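Local coordinates for VAO-type flavoprotein oxidase VAO615 (Myceliophthora thermophila, PDB 6F72) that is probably an oxidoreductase carrying one bicovalently bound FAD per subunit, which reacts rapidly with molecular oxygen once reduced, although no substrate has been identified so far, at residues 307-312 with 372-377; 324-329 with 340-345; 318-323 with 431-436. One frame throughout, in Å; residues are numbered along the deposited sequence.

Interaction 1: 307-312 with 372-377; sequences LGFNDS and DDLASR. With NAG (2-acetamido-2-deoxy-beta-D-glucopyranose), chain F.
L374, on the last turn of helix 360-376, lies against F309 and L307 of strand 302-310, and its side chain is the one to follow. From CB, the CG atom stands anti to the carbonyl carbon (chi1 -65°), and the fork beyond it divides the work. Branch CD2 goes to the aromatic ring: it sits over one face of F309, 3.7 Å from the ring centroid and offset toward the rim, in a CH-pi contact. The line from centroid to methyl runs only 17° off the ring normal, and the closest ring atom, CD2 of F309, is 3.6 Å from CD2 of L374. Branch CD1 spans the two strand residues, lying 3.9 Å from CD2 of F309 and 4.1 Å from CD1 of L307. I379 and P381, in the loop after the helix, touch L374 as well.

Where the strand ends, the chemistry turns polar. N310 carries an N-linked sugar, its ND2 bonded to C1 of the N-acetylglucosamine, and its OD1 accepts the backbone N-H of S312 at 3.1 Å, an Asx turn that ties the amide to the chain as it leaves the sheet. On the helix side, NH1 of R377 forms a salt bridge with OD2 of D373 at 2.6 Å, and OG of S376 donates to the carbonyl O of D373.

The helix-strand junction is thus wholly apolar, resting on methyl-to-ring and methyl-to-methyl packing. The salt bridge and Asx turn lie within their segments, D372 pairs elsewhere with R368, D311 with N316 and N347, the glycan with T380 O, and none joins this packing.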
loop_
_atom_site.group_PDB
_atom_site.type_symbol
_atom_site.label_atom_id
_atom_site.label_comp_id
_atom_site.label_asym_id
_atom_site.label_seq_id
_atom_site.Cartn_x
_atom_site.Cartn_y
_atom_site.Cartn_z
ATOM N N LEU A 307 6.267 -23.629 -3.907
ATOM C CA LEU A 307 7.127 -24.386 -3.012
ATOM C C LEU A 307 6.542 -24.370 -1.605
ATOM O O LEU A 307 6.537 -23.332 -0.936
ATOM C CB LEU A 307 8.565 -23.845 -3.043
ATOM C CG LEU A 307 9.604 -24.306 -2.006
ATOM C CD1 LEU A 307 9.813 -25.818 -2.016
ATOM C CD2 LEU A 307 10.915 -23.568 -2.235
ATOM N N GLY A 308 6.053 -25.530 -1.170
ATOM C CA GLY A 308 5.415 -25.673 0.134
ATOM C C GLY A 308 5.959 -26.825 0.948
ATOM O O GLY A 308 6.381 -27.838 0.393
ATOM N N PHE A 309 5.955 -26.656 2.270
ATOM C CA PHE A 309 6.330 -27.712 3.218
ATOM C C PHE A 309 5.630 -27.513 4.559
ATOM O O PHE A 309 5.264 -26.386 4.905
ATOM C CB PHE A 309 7.855 -27.799 3.393
ATOM C CG PHE A 309 8.495 -26.558 3.963
ATOM C CD1 PHE A 309 8.593 -26.369 5.350
ATOM C CD2 PHE A 309 9.049 -25.585 3.113
ATOM C CE1 PHE A 309 9.195 -25.231 5.878
ATOM C CE2 PHE A 309 9.663 -24.449 3.637
ATOM C CZ PHE A 309 9.735 -24.272 5.020
ATOM N N ASN A 310 5.467 -28.606 5.309
ATOM C CA ASN A 310 4.760 -28.574 6.597
ATOM C C ASN A 310 5.403 -29.430 7.712
ATOM O O ASN A 310 6.512 -29.939 7.546
ATOM C CB ASN A 310 3.268 -28.898 6.403
ATOM C CG ASN A 310 3.025 -30.264 5.794
ATOM O OD1 ASN A 310 3.417 -31.290 6.349
ATOM N ND2 ASN A 310 2.356 -30.280 4.645
ATOM N N ASP A 311 4.704 -29.574 8.842
ATOM C CA ASP A 311 5.241 -30.307 10.003
ATOM C C ASP A 311 4.674 -31.722 10.232
ATOM O O ASP A 311 5.023 -32.378 11.215
ATOM C CB ASP A 311 5.193 -29.442 11.286
ATOM C CG ASP A 311 3.776 -29.146 11.776
ATOM O OD1 ASP A 311 2.789 -29.704 11.254
ATOM O OD2 ASP A 311 3.659 -28.335 12.718
ATOM N N SER A 312 3.841 -32.185 9.296
ATOM C CA SER A 312 3.115 -33.464 9.397
ATOM C C SER A 312 3.979 -34.723 9.386
ATOM O O SER A 312 3.478 -35.813 9.677
ATOM C CB SER A 312 2.072 -33.576 8.284
ATOM O OG SER A 312 1.163 -32.496 8.337
ATOM N N ASP A 372 17.161 -29.457 -1.496
ATOM C CA ASP A 372 18.157 -30.274 -0.809
ATOM C C ASP A 372 18.116 -30.058 0.699
ATOM O O ASP A 372 18.254 -31.027 1.464
ATOM C CB ASP A 372 19.576 -29.997 -1.330
ATOM C CG ASP A 372 19.855 -30.638 -2.683
ATOM O OD1 ASP A 372 19.180 -31.617 -3.074
ATOM O OD2 ASP A 372 20.773 -30.152 -3.369
ATOM N N ASP A 373 17.927 -28.805 1.128
ATOM C CA ASP A 373 17.860 -28.484 2.557
ATOM C C ASP A 373 16.684 -29.176 3.234
ATOM O O ASP A 373 16.839 -29.780 4.308
ATOM C CB ASP A 373 17.811 -26.978 2.810
ATOM C CG ASP A 373 17.778 -26.642 4.299
ATOM O OD1 ASP A 373 16.672 -26.590 4.874
ATOM O OD2 ASP A 373 18.860 -26.451 4.900
ATOM N N LEU A 374 15.521 -29.093 2.590
ATOM C CA LEU A 374 14.315 -29.769 3.062
ATOM C C LEU A 374 14.491 -31.292 3.088
ATOM O O LEU A 374 14.148 -31.933 4.089
ATOM C CB LEU A 374 13.095 -29.349 2.230
ATOM C CG LEU A 374 12.711 -27.869 2.359
ATOM C CD1 LEU A 374 11.946 -27.373 1.136
ATOM C CD2 LEU A 374 11.937 -27.610 3.643
ATOM N N ALA A 375 15.044 -31.850 2.005
ATOM C CA ALA A 375 15.355 -33.284 1.910
ATOM C C ALA A 375 16.220 -33.760 3.083
ATOM O O ALA A 375 15.897 -34.769 3.708
ATOM C CB ALA A 375 16.024 -33.608 0.578
ATOM N N SER A 376 17.280 -33.009 3.400
ATOM C CA SER A 376 18.210 -33.351 4.499
ATOM C C SER A 376 17.558 -33.289 5.887
ATOM O O SER A 376 18.098 -33.821 6.872
ATOM C CB SER A 376 19.449 -32.448 4.463
ATOM O OG SER A 376 19.183 -31.200 5.087
ATOM N N ARG A 377 16.402 -32.631 5.951
ATOM C CA ARG A 377 15.670 -32.446 7.195
ATOM C C ARG A 377 14.441 -33.361 7.296
ATOM O O ARG A 377 13.629 -33.222 8.216
ATOM C CB ARG A 377 15.317 -30.967 7.368
ATOM C CG ARG A 377 16.527 -30.112 7.721
ATOM C CD ARG A 377 16.243 -28.654 7.440
ATOM N NE ARG A 377 16.715 -27.808 8.527
ATOM C CZ ARG A 377 17.831 -27.087 8.514
ATOM N NH1 ARG A 377 18.638 -27.079 7.460
ATOM N NH2 ARG A 377 18.142 -26.357 9.575
HETATM C C1 NAG F . 2.010 -31.492 3.939
HETATM C C2 NAG F . 0.598 -31.414 3.328
HETATM C C3 NAG F . 0.251 -32.686 2.542
HETATM C C4 NAG F . 1.378 -33.098 1.587
HETATM C C5 NAG F . 2.680 -33.235 2.394
HETATM C C6 NAG F . 3.858 -33.749 1.568
HETATM C C7 NAG F . -0.935 -29.996 4.690
HETATM C C8 NAG F . -1.929 -30.030 5.815
HETATM N N2 NAG F . -0.391 -31.183 4.377
HETATM O O3 NAG F . -0.966 -32.488 1.815
HETATM O O4 NAG F . 1.033 -34.317 0.911
HETATM O O5 NAG F . 3.001 -31.968 3.006
HETATM O O6 NAG F . 4.352 -32.719 0.704
HETATM O O7 NAG F . -0.663 -28.946 4.123
#

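Interaction 2: 324-329 with 340-345; sequences AAFHAL and FTYSVG
F326 and H327, neighbours on helix 316-335, meet F340 and Y342 of the strand that follows, and the four side chains form a buried aromatic cluster. The ring contacts centre on F326. Its edge points into the face of Y342 in a T-shaped pair, the planes at 81° and CE2 of F326 lying 3.9 Å above the plane of the Y342 ring, over its centre. Toward F340 the same ring is oblique: CZ of F326 lies over a face of the F340 ring, 3.9 Å from CD2 of F340. With CG anti to the amide nitrogen, F326 reaches out to both strand residues.

The polar contact is a weak hydrogen bond, NE2 of H327 lying 2.8 Å from OH of Y342. Either atom could be the donor, and the bond is far from straight, at 123°. It nevertheless gives two buried polar atoms a mutual partner.

F333 stacks on F340 from the same helix, and F436 brings its ring to H327. Helix 324-329 and strand 340-344 run nearly antiparallel, at 167° with axes 12.0 Å apart. Helix 316-335 thus packs on the seven-stranded antiparallel sheet, as in the helix-flanked sheet of the substrate domain of VAO-type oxidases.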
loop_
_atom_site.group_PDB
_atom_site.type_symbol
_atom_site.label_atom_id
_atom_site.label_comp_id
_atom_site.label_asym_id
_atom_site.label_seq_id
_atom_site.Cartn_x
_atom_site.Cartn_y
_atom_site.Cartn_z
ATOM N N ALA A 324 13.809 -21.174 9.168
ATOM C CA ALA A 324 15.117 -20.548 9.438
ATOM C C ALA A 324 16.129 -20.778 8.300
ATOM O O ALA A 324 16.786 -19.831 7.856
ATOM C CB ALA A 324 15.677 -21.044 10.767
ATOM N N ALA A 325 16.218 -22.027 7.829
ATOM C CA ALA A 325 17.150 -22.431 6.766
ATOM C C ALA A 325 16.730 -21.929 5.385
ATOM O O ALA A 325 17.577 -21.511 4.603
ATOM C CB ALA A 325 17.309 -23.939 6.750
ATOM N N PHE A 326 15.430 -22.001 5.088
ATOM C CA PHE A 326 14.839 -21.398 3.882
ATOM C C PHE A 326 15.235 -19.930 3.773
ATOM O O PHE A 326 15.656 -19.471 2.700
ATOM C CB PHE A 326 13.312 -21.556 3.936
ATOM C CG PHE A 326 12.554 -20.800 2.870
ATOM C CD1 PHE A 326 12.404 -21.330 1.587
ATOM C CD2 PHE A 326 11.936 -19.580 3.169
ATOM C CE1 PHE A 326 11.680 -20.643 0.615
ATOM C CE2 PHE A 326 11.213 -18.887 2.202
ATOM C CZ PHE A 326 11.082 -19.423 0.925
ATOM N N HIS A 327 15.108 -19.211 4.894
ATOM C CA HIS A 327 15.502 -17.811 4.986
ATOM C C HIS A 327 16.987 -17.609 4.702
ATOM O O HIS A 327 17.348 -16.740 3.902
ATOM C CB HIS A 327 15.171 -17.249 6.357
ATOM C CG HIS A 327 13.729 -16.923 6.540
ATOM N ND1 HIS A 327 13.171 -16.736 7.784
ATOM C CD2 HIS A 327 12.729 -16.752 5.642
ATOM C CE1 HIS A 327 11.886 -16.461 7.646
ATOM N NE2 HIS A 327 11.598 -16.452 6.356
ATOM N N ALA A 328 17.829 -18.415 5.358
ATOM C CA ALA A 328 19.276 -18.376 5.156
ATOM C C ALA A 328 19.681 -18.727 3.718
ATOM O O ALA A 328 20.744 -18.312 3.268
ATOM C CB ALA A 328 19.992 -19.280 6.164
ATOM N N LEU A 329 18.829 -19.464 3.002
ATOM C CA LEU A 329 19.135 -19.882 1.628
ATOM C C LEU A 329 18.723 -18.891 0.521
ATOM O O LEU A 329 19.143 -19.026 -0.643
ATOM C CB LEU A 329 18.594 -21.291 1.349
ATOM C CG LEU A 329 19.442 -22.463 1.874
ATOM C CD1 LEU A 329 18.752 -23.768 1.541
ATOM C CD2 LEU A 329 20.866 -22.480 1.326
ATOM N N PHE A 340 10.871 -14.703 -3.628
ATOM C CA PHE A 340 9.809 -15.525 -3.053
ATOM C C PHE A 340 8.818 -14.653 -2.325
ATOM O O PHE A 340 9.198 -13.823 -1.491
ATOM C CB PHE A 340 10.362 -16.577 -2.088
ATOM C CG PHE A 340 10.743 -17.866 -2.749
ATOM C CD1 PHE A 340 9.780 -18.647 -3.409
ATOM C CD2 PHE A 340 12.064 -18.323 -2.701
ATOM C CE1 PHE A 340 10.138 -19.849 -4.018
ATOM C CE2 PHE A 340 12.430 -19.524 -3.304
ATOM C CZ PHE A 340 11.466 -20.284 -3.968
ATOM N N THR A 341 7.546 -14.826 -2.678
ATOM C CA THR A 341 6.442 -14.338 -1.871
ATOM C C THR A 341 5.814 -15.569 -1.198
ATOM O O THR A 341 5.560 -16.590 -1.851
ATOM C CB THR A 341 5.474 -13.439 -2.694
ATOM O OG1 THR A 341 4.559 -12.777 -1.814
ATOM C CG2 THR A 341 4.678 -14.213 -3.773
ATOM N N TYR A 342 5.638 -15.503 0.121
ATOM C CA TYR A 342 5.249 -16.676 0.869
ATOM C C TYR A 342 4.363 -16.410 2.088
ATOM O O TYR A 342 4.339 -15.302 2.628
ATOM C CB TYR A 342 6.467 -17.523 1.255
ATOM C CG TYR A 342 7.502 -16.830 2.091
ATOM C CD1 TYR A 342 8.458 -16.011 1.499
ATOM C CD2 TYR A 342 7.548 -17.013 3.478
ATOM C CE1 TYR A 342 9.420 -15.368 2.256
ATOM C CE2 TYR A 342 8.522 -16.383 4.247
ATOM C CZ TYR A 342 9.453 -15.563 3.621
ATOM O OH TYR A 342 10.404 -14.908 4.346
ATOM N N SER A 343 3.633 -17.451 2.485
ATOM C CA SER A 343 2.777 -17.455 3.664
ATOM C C SER A 343 3.466 -18.261 4.759
ATOM O O SER A 343 3.891 -19.399 4.533
ATOM C CB SER A 343 1.434 -18.086 3.320
ATOM O OG SER A 343 0.547 -18.005 4.417
ATOM N N VAL A 344 3.611 -17.646 5.928
ATOM C CA VAL A 344 4.215 -18.313 7.081
ATOM C C VAL A 344 3.077 -18.688 8.042
ATOM O O VAL A 344 2.491 -17.814 8.680
ATOM C CB VAL A 344 5.262 -17.424 7.809
ATOM C CG1 VAL A 344 5.911 -18.173 8.973
ATOM C CG2 VAL A 344 6.340 -16.918 6.857
ATOM N N GLY A 345 2.770 -19.979 8.130
ATOM C CA GLY A 345 1.819 -20.475 9.126
ATOM C C GLY A 345 2.499 -21.204 10.270
ATOM O O GLY A 345 3.695 -21.495 10.204
#

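Interaction 3: 318-323 with 431-436; sequences VYWEAV and VVTDLF. With NAG (2-acetamido-2-deoxy-beta-D-glucopyranose), chain G.
Two first torsions set up the meeting of W320 with T433 and F436. W320 places CG anti to its carbonyl carbon (chi1 -76°), which carries the indole out toward helix 426-439. T433 turns the opposite branch to use: with chi1 -56°, OG1 lies beside its own backbone nitrogen, while CG2 stands anti to that nitrogen and faces helix 316-335.

The methyl meets both backbone and side chain of W320. CG2 of T433 is 3.4 Å from the carbonyl O of W320 and 4.0 Å from CE3 on the six-membered ring, and the two side chains run alongside each other head to tail. OG1 of T433 is instead hydrogen-bonded to the carbonyl O of N429, one turn earlier in its helix.

Farther along the indole, F436 contributes its root rather than its ring. CB of F436 packs 3.7 Å from CZ3 of W320, and CH2 of W320 lies 3.7 Å from the carbonyl O of F436, approached obliquely. That oxygen accepts a hydrogen bond from OG of S440. The phenyl group itself leads away, toward F448. Within its own helix the indole receives CE2 of Y319 over one face, 3.5 Å above its plane. Replacing W320 with an alanine would remove the six-membered ring that T433 and F436 pack against, and would probably leave a gap between the two helices.

The N-acetylglucosamine on N438 sets its acetyl methyl C8 3.4 Å from the carbonyl O of V431, and also near L435 of 431-436. W320 and F436 both also touch V344, so the paired helices 316-335 and 426-439 share a seat on strand 339-344, while A322 and V323 lean on F309 of strand 302-310.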
loop_
_atom_site.group_PDB
_atom_site.type_symbol
_atom_site.label_atom_id
_atom_site.label_comp_id
_atom_site.label_asym_id
_atom_site.label_seq_id
_atom_site.Cartn_x
_atom_site.Cartn_y
_atom_site.Cartn_z
ATOM N N VAL A 318 11.324 -29.178 13.847
ATOM C CA VAL A 318 12.099 -29.321 12.599
ATOM C C VAL A 318 11.558 -28.352 11.543
ATOM O O VAL A 318 12.342 -27.761 10.789
ATOM C CB VAL A 318 12.131 -30.787 12.078
ATOM C CG1 VAL A 318 12.779 -30.885 10.697
ATOM C CG2 VAL A 318 12.871 -31.703 13.054
ATOM N N TYR A 319 10.228 -28.184 11.517
ATOM C CA TYR A 319 9.561 -27.193 10.661
ATOM C C TYR A 319 10.164 -25.795 10.811
ATOM O O TYR A 319 10.498 -25.171 9.808
ATOM C CB TYR A 319 8.038 -27.149 10.906
ATOM C CG TYR A 319 7.344 -25.936 10.294
ATOM C CD1 TYR A 319 7.107 -25.860 8.913
ATOM C CD2 TYR A 319 6.947 -24.853 11.092
ATOM C CE1 TYR A 319 6.489 -24.745 8.347
ATOM C CE2 TYR A 319 6.332 -23.734 10.532
ATOM C CZ TYR A 319 6.102 -23.686 9.165
ATOM O OH TYR A 319 5.492 -22.581 8.616
ATOM N N TRP A 320 10.303 -25.319 12.054
ATOM C CA TRP A 320 10.823 -23.970 12.302
ATOM C C TRP A 320 12.306 -23.796 11.985
ATOM O O TRP A 320 12.738 -22.706 11.595
ATOM C CB TRP A 320 10.484 -23.471 13.707
ATOM C CG TRP A 320 9.053 -23.062 13.810
ATOM C CD1 TRP A 320 8.078 -23.684 14.539
ATOM C CD2 TRP A 320 8.409 -21.968 13.128
ATOM N NE1 TRP A 320 6.875 -23.042 14.368
ATOM C CE2 TRP A 320 7.042 -21.986 13.514
ATOM C CE3 TRP A 320 8.851 -20.972 12.240
ATOM C CZ2 TRP A 320 6.110 -21.046 13.041
ATOM C CZ3 TRP A 320 7.928 -20.037 11.769
ATOM C CH2 TRP A 320 6.571 -20.081 12.171
ATOM N N GLU A 321 13.066 -24.876 12.131
ATOM C CA GLU A 321 14.456 -24.901 11.705
ATOM C C GLU A 321 14.559 -24.851 10.179
ATOM O O GLU A 321 15.498 -24.248 9.640
ATOM C CB GLU A 321 15.172 -26.130 12.263
ATOM C CG GLU A 321 15.322 -26.081 13.778
ATOM C CD GLU A 321 15.966 -27.317 14.373
ATOM O OE1 GLU A 321 16.135 -28.339 13.668
ATOM O OE2 GLU A 321 16.309 -27.255 15.569
ATOM N N ALA A 322 13.583 -25.468 9.504
ATOM C CA ALA A 322 13.532 -25.518 8.045
ATOM C C ALA A 322 13.167 -24.158 7.424
ATOM O O ALA A 322 13.621 -23.835 6.322
ATOM C CB ALA A 322 12.573 -26.606 7.586
ATOM N N VAL A 323 12.362 -23.383 8.154
ATOM C CA VAL A 323 11.973 -22.006 7.801
ATOM C C VAL A 323 13.173 -21.069 8.000
ATOM O O VAL A 323 13.502 -20.266 7.114
ATOM C CB VAL A 323 10.736 -21.546 8.635
ATOM C CG1 VAL A 323 10.486 -20.046 8.524
ATOM C CG2 VAL A 323 9.490 -22.337 8.248
ATOM N N VAL A 431 16.533 -15.547 16.661
ATOM C CA VAL A 431 15.613 -14.504 17.146
ATOM C C VAL A 431 14.491 -14.211 16.124
ATOM O O VAL A 431 13.304 -14.163 16.500
ATOM C CB VAL A 431 16.359 -13.208 17.568
ATOM C CG1 VAL A 431 15.384 -12.095 17.944
ATOM C CG2 VAL A 431 17.317 -13.487 18.717
ATOM N N VAL A 432 14.861 -14.051 14.848
ATOM C CA VAL A 432 13.880 -13.862 13.758
ATOM C C VAL A 432 12.882 -15.026 13.738
ATOM O O VAL A 432 11.664 -14.795 13.744
ATOM C CB VAL A 432 14.559 -13.662 12.370
ATOM C CG1 VAL A 432 13.528 -13.567 11.249
ATOM C CG2 VAL A 432 15.436 -12.416 12.363
ATOM N N THR A 433 13.396 -16.260 13.746
ATOM C CA THR A 433 12.560 -17.468 13.765
ATOM C C THR A 433 11.639 -17.492 14.993
ATOM O O THR A 433 10.438 -17.735 14.852
ATOM C CB THR A 433 13.400 -18.758 13.654
ATOM O OG1 THR A 433 14.200 -18.696 12.468
ATOM C CG2 THR A 433 12.512 -19.992 13.569
ATOM N N ASP A 434 12.190 -17.191 16.169
ATOM C CA ASP A 434 11.400 -17.107 17.405
ATOM C C ASP A 434 10.287 -16.043 17.369
ATOM O O ASP A 434 9.219 -16.256 17.963
ATOM C CB ASP A 434 12.293 -16.933 18.647
ATOM C CG ASP A 434 13.232 -18.124 18.883
ATOM O OD1 ASP A 434 12.970 -19.248 18.394
ATOM O OD2 ASP A 434 14.258 -17.922 19.560
ATOM N N LEU A 435 10.521 -14.924 16.675
ATOM C CA LEU A 435 9.458 -13.921 16.439
ATOM C C LEU A 435 8.287 -14.505 15.646
ATOM O O LEU A 435 7.120 -14.336 16.027
ATOM C CB LEU A 435 10.001 -12.667 15.745
ATOM C CG LEU A 435 8.990 -11.608 15.251
ATOM C CD1 LEU A 435 8.231 -10.972 16.412
ATOM C CD2 LEU A 435 9.679 -10.558 14.379
ATOM N N PHE A 436 8.617 -15.191 14.552
ATOM C CA PHE A 436 7.649 -15.825 13.658
ATOM C C PHE A 436 6.829 -16.913 14.354
ATOM O O PHE A 436 5.646 -17.082 14.047
ATOM C CB PHE A 436 8.366 -16.398 12.432
ATOM C CG PHE A 436 8.750 -15.367 11.393
ATOM C CD1 PHE A 436 8.877 -14.001 11.719
ATOM C CD2 PHE A 436 9.007 -15.765 10.077
ATOM C CE1 PHE A 436 9.238 -13.065 10.755
ATOM C CE2 PHE A 436 9.360 -14.827 9.107
ATOM C CZ PHE A 436 9.489 -13.480 9.452
HETATM C C1 NAG G . 8.476 -14.768 22.217
HETATM C C2 NAG G . 9.374 -13.516 22.316
HETATM C C3 NAG G . 9.973 -13.266 23.718
HETATM C C4 NAG G . 9.010 -13.610 24.864
HETATM C C5 NAG G . 8.481 -15.035 24.654
HETATM C C6 NAG G . 7.577 -15.532 25.781
HETATM C C7 NAG G . 10.659 -12.815 20.301
HETATM C C8 NAG G . 11.814 -13.189 19.417
HETATM N N2 NAG G . 10.434 -13.655 21.323
HETATM O O3 NAG G . 10.369 -11.899 23.857
HETATM O O4 NAG G . 9.641 -13.436 26.145
HETATM O O5 NAG G . 7.742 -15.053 23.419
HETATM O O6 NAG G . 6.315 -14.850 25.729
HETATM O O7 NAG G . 9.997 -11.808 20.080
#

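In the fold
Interactions 2 and 3 share one long helix, 316-335, their centres about 9 Å apart, and they join where OH of Y319 lies 2.6 Å from the carbonyl O of G345, a probable hydrogen bond, and where CB of A324 packs 3.3 Å from OG1 of T433. Interaction 1, its centre about 11 Å from that of interaction 2, lies on strand 302-310, one strand removed from 339-344 across 348-356 in the same antiparallel sheet; it touches the helix from outside, D373 and R377 on A325 and F309 on Y319, and L307 meets F340. The side chain of Y342 in interaction 2 comes to about 12 Å from the FAD, leaving these contacts as packing at a distance from the flavin.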